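Local atomic coordinates of soluble cytochrome b558 (Ectothiorhodospira shaposhnikovii, PDB entry 1CXY), a protein that binds a heme and probably carries electrons, as a bacterial relative of cytochrome b5. Residues T36-P40 with N41-P45; S71-A74 with A75-Q79. All blocks are in the same frame, centred on the assembly; numbering follows the deposited sequence.

In the fold
Both contacts lie on the heme pocket of a cytochrome b5 fold. Contact 1 (36-45) belongs to the loop between strand 31-34 and helix 58-63 and brings His42 to the iron. Contact 2 (71-79) takes in the N-cap and nearly all of helix 72-80, just after His70. The centres of contact 1 and contact 2 are about 13 Å apart. The nearest atoms of contact 1 and contact 2 are about 4 Å apart, without touching. The heme joins them: one axial ligand of its iron, His42, comes from contact 1, and the other, His70, directly precedes contact 2. One propionate is gripped by Ser71 of contact 2. The side chain of Ala74 lies about 7 Å from that of His42.

Contact 1: T36-P40 with N41-P45; sequences TPYVP and NHPGP. With HEM (protoporphyrin IX containing Fe), chain B.
Tyr38 and His42 pack against each other at the heme, in the His-Pro-Gly loop of the cytochrome b5 fold. His42 is an axial ligand, with NE2 2.0 Å from the iron; His70 is the other. The Tyr38 atom CE1 comes to the edge of the imidazole, near its plane, and lies 3.8 Å from His42 CB. The tyrosine ring is sandwiched. Over one face run the backbone N of His42 and the carbonyl carbon of Asn41. Over the opposite face sits the heme vinyl carbon CBC, 3.4 Å above the plane and nearer the rim of the ring than its centre. With CG anti to the backbone N (chi1 -176°), the Tyr38 ring is carried between the turn and the heme, and its OH ends 3.3 Å from Pro43 CD. Pro43 in turn lays CG 3.5 Å from the heme carbon C3D. The Tyr38 and Pro43 side chains run at about a right angle to each other. Replacing Tyr38, an alanine here would probably open a gap between the heme vinyl and the turn, and take away the support that CE1 gives to the His42 side chain.

The backbone turn carries these rings. Asn41 N donates to Tyr38 O at 2.8 Å. His42 N donates to Val39 O at 3.3 Å; the hydrogen bond is nearly straight (171°), though the donor stands above the carbonyl plane. Met49, further along the same loop, touches both Tyr38 and His42. The Asn41 amide is turned 69° from the tyrosine ring. Asn41 ND2 donates to a water 2.9 Å away, and that water gives a weak bond to Pro37 O.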
ATOM      1  N   THR A  36      -1.473   4.559   6.348  1.00 14.91           N
ATOM      2  CA  THR A  36      -1.005   5.733   7.096  1.00 16.66           C
ATOM      3  C   THR A  36      -0.269   5.419   8.384  1.00 17.54           C
ATOM      4  O   THR A  36       0.876   5.877   8.599  1.00 19.35           O
ATOM      5  CB  THR A  36      -2.166   6.704   7.363  1.00 16.60           C
ATOM      6  OG1 THR A  36      -2.871   6.913   6.139  1.00 16.65           O
ATOM      7  CG2 THR A  36      -1.634   8.043   7.859  1.00 17.63           C
ATOM      8  N   PRO A  37      -0.789   4.575   9.269  1.00 16.26           N
ATOM      9  CA  PRO A  37      -0.123   4.198  10.504  1.00 17.57           C
ATOM     10  C   PRO A  37       1.153   3.402  10.232  1.00 18.18           C
ATOM     11  O   PRO A  37       2.107   3.510  11.017  1.00 19.83           O
ATOM     12  CB  PRO A  37      -1.141   3.335  11.278  1.00 16.89           C
ATOM     13  CG  PRO A  37      -2.019   2.816  10.168  1.00 18.33           C
ATOM     14  CD  PRO A  37      -2.143   3.986   9.218  1.00 17.15           C
ATOM     15  N   TYR A  38       1.217   2.678   9.131  1.00 18.42           N
ATOM     16  CA  TYR A  38       2.407   1.850   8.872  1.00 20.24           C
ATOM     17  C   TYR A  38       3.585   2.627   8.332  1.00 22.19           C
ATOM     18  O   TYR A  38       4.730   2.244   8.577  1.00 22.87           O
ATOM     19  CB  TYR A  38       2.016   0.703   7.921  1.00 19.57           C
ATOM     20  CG  TYR A  38       3.200  -0.227   7.703  1.00 18.86           C
ATOM     21  CD1 TYR A  38       3.962  -0.136   6.545  1.00 18.86           C
ATOM     22  CD2 TYR A  38       3.603  -1.072   8.723  1.00 20.39           C
ATOM     23  CE1 TYR A  38       5.088  -0.934   6.401  1.00 19.68           C
ATOM     24  CE2 TYR A  38       4.725  -1.877   8.577  1.00 20.05           C
ATOM     25  CZ  TYR A  38       5.463  -1.786   7.414  1.00 19.79           C
ATOM     26  OH  TYR A  38       6.582  -2.576   7.287  1.00 19.87           O
ATOM     27  N   VAL A  39       3.358   3.759   7.686  1.00 23.04           N
ATOM     28  CA  VAL A  39       4.362   4.595   7.062  1.00 26.73           C
ATOM     29  C   VAL A  39       5.692   4.691   7.778  1.00 27.21           C
ATOM     30  O   VAL A  39       6.702   4.210   7.252  1.00 27.52           O
ATOM     31  CB  VAL A  39       3.768   5.986   6.747  1.00 28.12           C
ATOM     32  CG1 VAL A  39       4.803   7.069   6.483  1.00 30.53           C
ATOM     33  CG2 VAL A  39       2.895   5.856   5.491  1.00 29.09           C
ATOM     34  N   PRO A  40       5.740   5.159   9.014  1.00 27.57           N
ATOM     35  CA  PRO A  40       7.003   5.331   9.721  1.00 28.35           C
ATOM     36  C   PRO A  40       7.685   4.038  10.089  1.00 28.48           C
ATOM     37  O   PRO A  40       8.866   4.035  10.469  1.00 30.64           O
ATOM     38  CB  PRO A  40       6.624   6.173  10.940  1.00 28.19           C
ATOM     39  CG  PRO A  40       5.182   5.853  11.158  1.00 28.73           C
ATOM     40  CD  PRO A  40       4.601   5.747   9.767  1.00 28.01           C
ATOM     41  N   ASN A  41       7.006   2.899   9.996  1.00 27.00           N
ATOM     42  CA  ASN A  41       7.577   1.620  10.373  1.00 26.16           C
ATOM     43  C   ASN A  41       8.165   0.833   9.208  1.00 24.14           C
ATOM     44  O   ASN A  41       8.661  -0.268   9.444  1.00 24.10           O
ATOM     45  CB  ASN A  41       6.497   0.772  11.047  1.00 28.91           C
ATOM     46  CG  ASN A  41       6.086   1.402  12.370  1.00 31.34           C
ATOM     47  OD1 ASN A  41       6.904   1.954  13.108  1.00 33.15           O
ATOM     48  ND2 ASN A  41       4.789   1.324  12.629  1.00 33.14           N
ATOM     49  N   HIS A  42       7.988   1.302   7.985  1.00 22.43           N
ATOM     50  CA  HIS A  42       8.490   0.522   6.852  1.00 21.30           C
ATOM     51  C   HIS A  42      10.015   0.391   6.892  1.00 22.29           C
ATOM     52  O   HIS A  42      10.690   1.413   6.980  1.00 23.42           O
ATOM     53  CB  HIS A  42       8.069   1.214   5.546  1.00 20.25           C
ATOM     54  CG  HIS A  42       8.410   0.423   4.318  1.00 19.77           C
ATOM     55  ND1 HIS A  42       9.187   0.885   3.281  1.00 19.70           N
ATOM     56  CD2 HIS A  42       8.072  -0.854   4.010  1.00 19.07           C
ATOM     57  CE1 HIS A  42       9.309  -0.057   2.364  1.00 18.38           C
ATOM     58  NE2 HIS A  42       8.648  -1.119   2.780  1.00 18.07           N
ATOM     59  N   PRO A  43      10.532  -0.816   6.803  1.00 22.32           N
ATOM     60  CA  PRO A  43      11.979  -1.048   6.789  1.00 23.75           C
ATOM     61  C   PRO A  43      12.585  -0.591   5.468  1.00 23.92           C
ATOM     62  O   PRO A  43      11.904  -0.237   4.504  1.00 23.42           O
ATOM     63  CB  PRO A  43      12.122  -2.555   6.944  1.00 23.99           C
ATOM     64  CG  PRO A  43      10.783  -3.042   7.401  1.00 24.07           C
ATOM     65  CD  PRO A  43       9.811  -2.106   6.695  1.00 23.43           C
ATOM     66  N   GLY A  44      13.917  -0.577   5.385  1.00 24.72           N
ATOM     67  CA  GLY A  44      14.603  -0.201   4.157  1.00 25.95           C
ATOM     68  C   GLY A  44      14.896   1.286   4.040  1.00 25.44           C
ATOM     69  O   GLY A  44      14.675   2.107   4.936  1.00 26.36           O
ATOM     70  N   PRO A  45      15.362   1.682   2.865  1.00 26.97           N
ATOM     71  CA  PRO A  45      15.714   3.065   2.573  1.00 27.13           C
ATOM     72  C   PRO A  45      14.548   3.995   2.843  1.00 27.31           C
ATOM     73  O   PRO A  45      13.407   3.705   2.490  1.00 24.88           O
ATOM     74  CB  PRO A  45      16.149   3.050   1.116  1.00 28.15           C
ATOM     75  CG  PRO A  45      16.635   1.644   0.919  1.00 28.79           C
ATOM     76  CD  PRO A  45      15.643   0.802   1.691  1.00 26.60           C
TER
HETATM   77  CHA HEM B 204      11.228  -4.095   3.013  1.00 18.87           C
HETATM   78  CHB HEM B 204      10.003  -1.527  -0.898  1.00 18.05           C
HETATM   79  CHC HEM B 204       5.406  -1.497   0.598  1.00 16.35           C
HETATM   80  CHD HEM B 204       6.601  -4.171   4.449  1.00 17.99           C
HETATM   81  C1A HEM B 204      11.313  -3.312   1.887  1.00 19.15           C
HETATM   82  C2A HEM B 204      12.537  -2.867   1.248  1.00 19.48           C
HETATM   83  C3A HEM B 204      12.185  -2.182   0.151  1.00 18.11           C
HETATM   84  C4A HEM B 204      10.729  -2.152   0.096  1.00 17.79           C
HETATM   85  CMA HEM B 204      13.089  -1.492  -0.894  1.00 18.18           C
HETATM   86  CAA HEM B 204      13.973  -3.195   1.722  1.00 20.79           C
HETATM   87  CBA HEM B 204      14.783  -4.153   0.787  1.00 21.23           C
HETATM   88  CGA HEM B 204      14.367  -5.591   0.916  1.00 22.38           C
HETATM   89  O1A HEM B 204      13.754  -5.936   1.958  1.00 24.08           O
HETATM   90  O2A HEM B 204      14.654  -6.413   0.007  1.00 23.49           O
HETATM   91  C1B HEM B 204       8.632  -1.332  -0.857  1.00 18.09           C
HETATM   92  C2B HEM B 204       7.848  -0.667  -1.866  1.00 16.45           C
HETATM   93  C3B HEM B 204       6.573  -0.685  -1.470  1.00 16.50           C
HETATM   94  C4B HEM B 204       6.533  -1.325  -0.175  1.00 16.40           C
HETATM   95  CMB HEM B 204       8.449  -0.119  -3.185  1.00 17.49           C
HETATM   96  CAB HEM B 204       5.341  -0.123  -2.212  1.00 17.72           C
HETATM   97  CBB HEM B 204       4.163  -0.748  -2.243  1.00 18.94           C
HETATM   98  C1C HEM B 204       5.332  -2.206   1.773  1.00 17.47           C
HETATM   99  C2C HEM B 204       4.133  -2.433   2.547  1.00 16.90           C
HETATM  100  C3C HEM B 204       4.454  -3.186   3.610  1.00 17.56           C
HETATM  101  C4C HEM B 204       5.886  -3.461   3.519  1.00 18.19           C
HETATM  102  CMC HEM B 204       2.757  -1.879   2.125  1.00 17.42           C
HETATM  103  CAC HEM B 204       3.587  -3.780   4.737  1.00 20.57           C
HETATM  104  CBC HEM B 204       2.608  -3.140   5.343  1.00 22.38           C
HETATM  105  C1D HEM B 204       7.962  -4.396   4.370  1.00 19.21           C
HETATM  106  C2D HEM B 204       8.691  -5.271   5.250  1.00 19.94           C
HETATM  107  C3D HEM B 204       9.965  -5.255   4.847  1.00 20.00           C
HETATM  108  C4D HEM B 204      10.068  -4.378   3.708  1.00 19.10           C
HETATM  109  CMD HEM B 204       8.062  -6.046   6.434  1.00 22.01           C
HETATM  110  CAD HEM B 204      11.170  -6.063   5.401  1.00 20.17           C
HETATM  111  CBD HEM B 204      11.506  -7.189   4.380  1.00 19.18           C
HETATM  112  CGD HEM B 204      10.377  -8.144   4.097  1.00 19.05           C
HETATM  113  O1D HEM B 204      10.059  -8.441   2.927  1.00 19.78           O
HETATM  114  O2D HEM B 204       9.789  -8.683   5.080  1.00 20.66           O
HETATM  115  NA  HEM B 204      10.223  -2.830   1.179  1.00 17.04           N
HETATM  116  NB  HEM B 204       7.802  -1.741   0.179  1.00 16.72           N
HETATM  117  NC  HEM B 204       6.387  -2.825   2.412  1.00 16.44           N
HETATM  118  ND  HEM B 204       8.819  -3.875   3.414  1.00 17.57           N
HETATM  119 FE   HEM B 204       8.292  -2.853   1.770  1.00 17.11          FE
HETATM  120  O   HOH W   1       2.068   0.570  11.966  1.00 56.48           O
HETATM  121  O   HOH W   2       9.545   4.037   7.005  1.00 54.07           O
HETATM  122  O   HOH W   3      11.267   2.721   9.699  1.00 47.99           O

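Contact 2: S71-A74 with A75-Q79; sequences SSLA and ARLLQ. With HEM (protoporphyrin IX containing Fe), chain B.
Ser71 holds one heme propionate with two hydrogen bonds. Its backbone N donates to O1D at 2.9 Å, and its OG donates to O2D at 2.6 Å. One residue thus bonds both carboxylate oxygens, which would limit rotation of the group. The same OG also accepts from Ala74 N at 2.9 Å, in a nearly straight bond (169°). A chi1 of 71° turns OG back over its own backbone, where it can serve propionate and helix together. Further along, the methyl of Ala74 rests 3.5 Å from the heme methyl CMD. Leu77 CD1 approaches that same methyl, and Leu78 CD1 approaches the heme methyl CMC.

Ser71 is the N-cap of helix 72-80, one of the helices that wall the heme pocket in the cytochrome b5 fold. Regular helix bonds follow the cap, such as Leu78 N to Ala74 O, and they set the spacing of the heme-facing residues. Leu73 and Leu77 run alongside each other in the same direction, and Leu73 CD2 is 3.5 Å from Leu77 CD1. Trp61 of helix 58-63 touches Ala74, Ala75 and Leu78. The Arg76 chain bends at chi3 (-51°) and folds back along the helix. One face of its guanidinium lies over Ser72 O and Leu73 CA, and Arg76 NH2 reaches to 3.7 Å from Leu73 CB.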
ATOM      1  N   SER A  71       8.342 -10.475   1.892  1.00 18.31           N
ATOM      2  CA  SER A  71       8.244 -11.787   2.553  1.00 19.73           C
ATOM      3  C   SER A  71       6.799 -12.120   2.904  1.00 19.64           C
ATOM      4  O   SER A  71       5.899 -11.282   2.854  1.00 19.43           O
ATOM      5  CB  SER A  71       9.065 -11.743   3.835  1.00 19.73           C
ATOM      6  OG  SER A  71       8.448 -10.921   4.805  1.00 20.28           O
ATOM      7  N   SER A  72       6.637 -13.353   3.370  1.00 19.09           N
ATOM      8  CA  SER A  72       5.335 -13.821   3.865  1.00 20.64           C
ATOM      9  C   SER A  72       4.975 -13.017   5.103  1.00 19.83           C
ATOM     10  O   SER A  72       3.814 -12.620   5.304  1.00 18.64           O
ATOM     11  CB  SER A  72       5.453 -15.321   4.164  1.00 20.95           C
ATOM     12  OG  SER A  72       5.509 -16.038   2.929  1.00 23.07           O
ATOM     13  N   LEU A  73       5.957 -12.731   5.959  1.00 19.69           N
ATOM     14  CA  LEU A  73       5.747 -11.879   7.114  1.00 20.67           C
ATOM     15  C   LEU A  73       5.194 -10.525   6.655  1.00 20.15           C
ATOM     16  O   LEU A  73       4.220 -10.003   7.197  1.00 19.82           O
ATOM     17  CB  LEU A  73       7.015 -11.704   7.938  1.00 23.54           C
ATOM     18  CG  LEU A  73       7.024 -10.725   9.104  1.00 25.53           C
ATOM     19  CD1 LEU A  73       8.211 -11.012  10.031  1.00 27.63           C
ATOM     20  CD2 LEU A  73       7.172  -9.278   8.644  1.00 27.70           C
ATOM     21  N   ALA A  74       5.866  -9.914   5.673  1.00 18.96           N
ATOM     22  CA  ALA A  74       5.391  -8.625   5.149  1.00 16.51           C
ATOM     23  C   ALA A  74       3.988  -8.719   4.577  1.00 16.03           C
ATOM     24  O   ALA A  74       3.212  -7.764   4.743  1.00 17.18           O
ATOM     25  CB  ALA A  74       6.363  -8.098   4.094  1.00 17.27           C
ATOM     26  N   ALA A  75       3.602  -9.798   3.931  1.00 16.29           N
ATOM     27  CA  ALA A  75       2.268  -9.974   3.356  1.00 16.14           C
ATOM     28  C   ALA A  75       1.213 -10.086   4.446  1.00 16.76           C
ATOM     29  O   ALA A  75       0.131  -9.485   4.302  1.00 17.42           O
ATOM     30  CB  ALA A  75       2.235 -11.192   2.441  1.00 17.53           C
ATOM     31  N   ARG A  76       1.562 -10.680   5.585  1.00 17.99           N
ATOM     32  CA  ARG A  76       0.645 -10.711   6.734  1.00 18.37           C
ATOM     33  C   ARG A  76       0.474  -9.320   7.316  1.00 19.58           C
ATOM     34  O   ARG A  76      -0.637  -8.916   7.691  1.00 18.94           O
ATOM     35  CB  ARG A  76       1.125 -11.747   7.751  1.00 20.63           C
ATOM     36  CG  ARG A  76       0.981 -13.144   7.135  1.00 22.81           C
ATOM     37  CD  ARG A  76       1.355 -14.228   8.132  1.00 24.53           C
ATOM     38  NE  ARG A  76       2.623 -14.072   8.804  1.00 26.27           N
ATOM     39  CZ  ARG A  76       3.783 -14.669   8.537  1.00 28.44           C
ATOM     40  NH1 ARG A  76       3.943 -15.521   7.541  1.00 27.39           N
ATOM     41  NH2 ARG A  76       4.839 -14.419   9.317  1.00 29.17           N
ATOM     42  N   LEU A  77       1.577  -8.559   7.357  1.00 18.33           N
ATOM     43  CA  LEU A  77       1.497  -7.198   7.874  1.00 19.45           C
ATOM     44  C   LEU A  77       0.666  -6.328   6.935  1.00 18.31           C
ATOM     45  O   LEU A  77      -0.162  -5.545   7.416  1.00 18.88           O
ATOM     46  CB  LEU A  77       2.880  -6.583   8.053  1.00 21.18           C
ATOM     47  CG  LEU A  77       3.825  -7.189   9.088  1.00 23.09           C
ATOM     48  CD1 LEU A  77       5.136  -6.399   9.040  1.00 23.73           C
ATOM     49  CD2 LEU A  77       3.227  -7.125  10.485  1.00 25.02           C
ATOM     50  N   LEU A  78       0.821  -6.471   5.617  1.00 16.76           N
ATOM     51  CA  LEU A  78       0.033  -5.684   4.667  1.00 15.74           C
ATOM     52  C   LEU A  78      -1.461  -5.941   4.863  1.00 15.77           C
ATOM     53  O   LEU A  78      -2.249  -5.012   4.910  1.00 14.91           O
ATOM     54  CB  LEU A  78       0.422  -6.003   3.212  1.00 15.01           C
ATOM     55  CG  LEU A  78      -0.506  -5.438   2.117  1.00 15.00           C
ATOM     56  CD1 LEU A  78      -0.546  -3.900   2.157  1.00 14.96           C
ATOM     57  CD2 LEU A  78      -0.105  -5.890   0.723  1.00 15.16           C
ATOM     58  N   GLN A  79      -1.833  -7.229   5.012  1.00 16.02           N
ATOM     59  CA  GLN A  79      -3.257  -7.549   5.134  1.00 17.40           C
ATOM     60  C   GLN A  79      -3.949  -6.902   6.309  1.00 17.31           C
ATOM     61  O   GLN A  79      -5.140  -6.543   6.202  1.00 16.04           O
ATOM     62  CB  GLN A  79      -3.503  -9.081   5.180  1.00 18.19           C
ATOM     63  CG  GLN A  79      -4.980  -9.319   4.764  1.00 17.64           C
ATOM     64  CD  GLN A  79      -5.359 -10.783   4.960  1.00 17.92           C
ATOM     65  OE1 GLN A  79      -5.742 -11.159   6.059  1.00 17.92           O
ATOM     66  NE2 GLN A  79      -5.237 -11.568   3.906  1.00 18.21           N
TER
HETATM   67  CHA HEM B 204      11.228  -4.095   3.013  1.00 18.87           C
HETATM   68  CHB HEM B 204      10.003  -1.527  -0.898  1.00 18.05           C
HETATM   69  CHC HEM B 204       5.406  -1.497   0.598  1.00 16.35           C
HETATM   70  CHD HEM B 204       6.601  -4.171   4.449  1.00 17.99           C
HETATM   71  C1A HEM B 204      11.313  -3.312   1.887  1.00 19.15           C
HETATM   72  C2A HEM B 204      12.537  -2.867   1.248  1.00 19.48           C
HETATM   73  C3A HEM B 204      12.185  -2.182   0.151  1.00 18.11           C
HETATM   74  C4A HEM B 204      10.729  -2.152   0.096  1.00 17.79           C
HETATM   75  CMA HEM B 204      13.089  -1.492  -0.894  1.00 18.18           C
HETATM   76  CAA HEM B 204      13.973  -3.195   1.722  1.00 20.79           C
HETATM   77  CBA HEM B 204      14.783  -4.153   0.787  1.00 21.23           C
HETATM   78  CGA HEM B 204      14.367  -5.591   0.916  1.00 22.38           C
HETATM   79  O1A HEM B 204      13.754  -5.936   1.958  1.00 24.08           O
HETATM   80  O2A HEM B 204      14.654  -6.413   0.007  1.00 23.49           O
HETATM   81  C1B HEM B 204       8.632  -1.332  -0.857  1.00 18.09           C
HETATM   82  C2B HEM B 204       7.848  -0.667  -1.866  1.00 16.45           C
HETATM   83  C3B HEM B 204       6.573  -0.685  -1.470  1.00 16.50           C
HETATM   84  C4B HEM B 204       6.533  -1.325  -0.175  1.00 16.40           C
HETATM   85  CMB HEM B 204       8.449  -0.119  -3.185  1.00 17.49           C
HETATM   86  CAB HEM B 204       5.341  -0.123  -2.212  1.00 17.72           C
HETATM   87  CBB HEM B 204       4.163  -0.748  -2.243  1.00 18.94           C
HETATM   88  C1C HEM B 204       5.332  -2.206   1.773  1.00 17.47           C
HETATM   89  C2C HEM B 204       4.133  -2.433   2.547  1.00 16.90           C
HETATM   90  C3C HEM B 204       4.454  -3.186   3.610  1.00 17.56           C
HETATM   91  C4C HEM B 204       5.886  -3.461   3.519  1.00 18.19           C
HETATM   92  CMC HEM B 204       2.757  -1.879   2.125  1.00 17.42           C
HETATM   93  CAC HEM B 204       3.587  -3.780   4.737  1.00 20.57           C
HETATM   94  CBC HEM B 204       2.608  -3.140   5.343  1.00 22.38           C
HETATM   95  C1D HEM B 204       7.962  -4.396   4.370  1.00 19.21           C
HETATM   96  C2D HEM B 204       8.691  -5.271   5.250  1.00 19.94           C
HETATM   97  C3D HEM B 204       9.965  -5.255   4.847  1.00 20.00           C
HETATM   98  C4D HEM B 204      10.068  -4.378   3.708  1.00 19.10           C
HETATM   99  CMD HEM B 204       8.062  -6.046   6.434  1.00 22.01           C
HETATM  100  CAD HEM B 204      11.170  -6.063   5.401  1.00 20.17           C
HETATM  101  CBD HEM B 204      11.506  -7.189   4.380  1.00 19.18           C
HETATM  102  CGD HEM B 204      10.377  -8.144   4.097  1.00 19.05           C
HETATM  103  O1D HEM B 204      10.059  -8.441   2.927  1.00 19.78           O
HETATM  104  O2D HEM B 204       9.789  -8.683   5.080  1.00 20.66           O
HETATM  105  NA  HEM B 204      10.223  -2.830   1.179  1.00 17.04           N
HETATM  106  NB  HEM B 204       7.802  -1.741   0.179  1.00 16.72           N
HETATM  107  NC  HEM B 204       6.387  -2.825   2.412  1.00 16.44           N
HETATM  108  ND  HEM B 204       8.819  -3.875   3.414  1.00 17.57           N
HETATM  109 FE   HEM B 204       8.292  -2.853   1.770  1.00 17.11          FE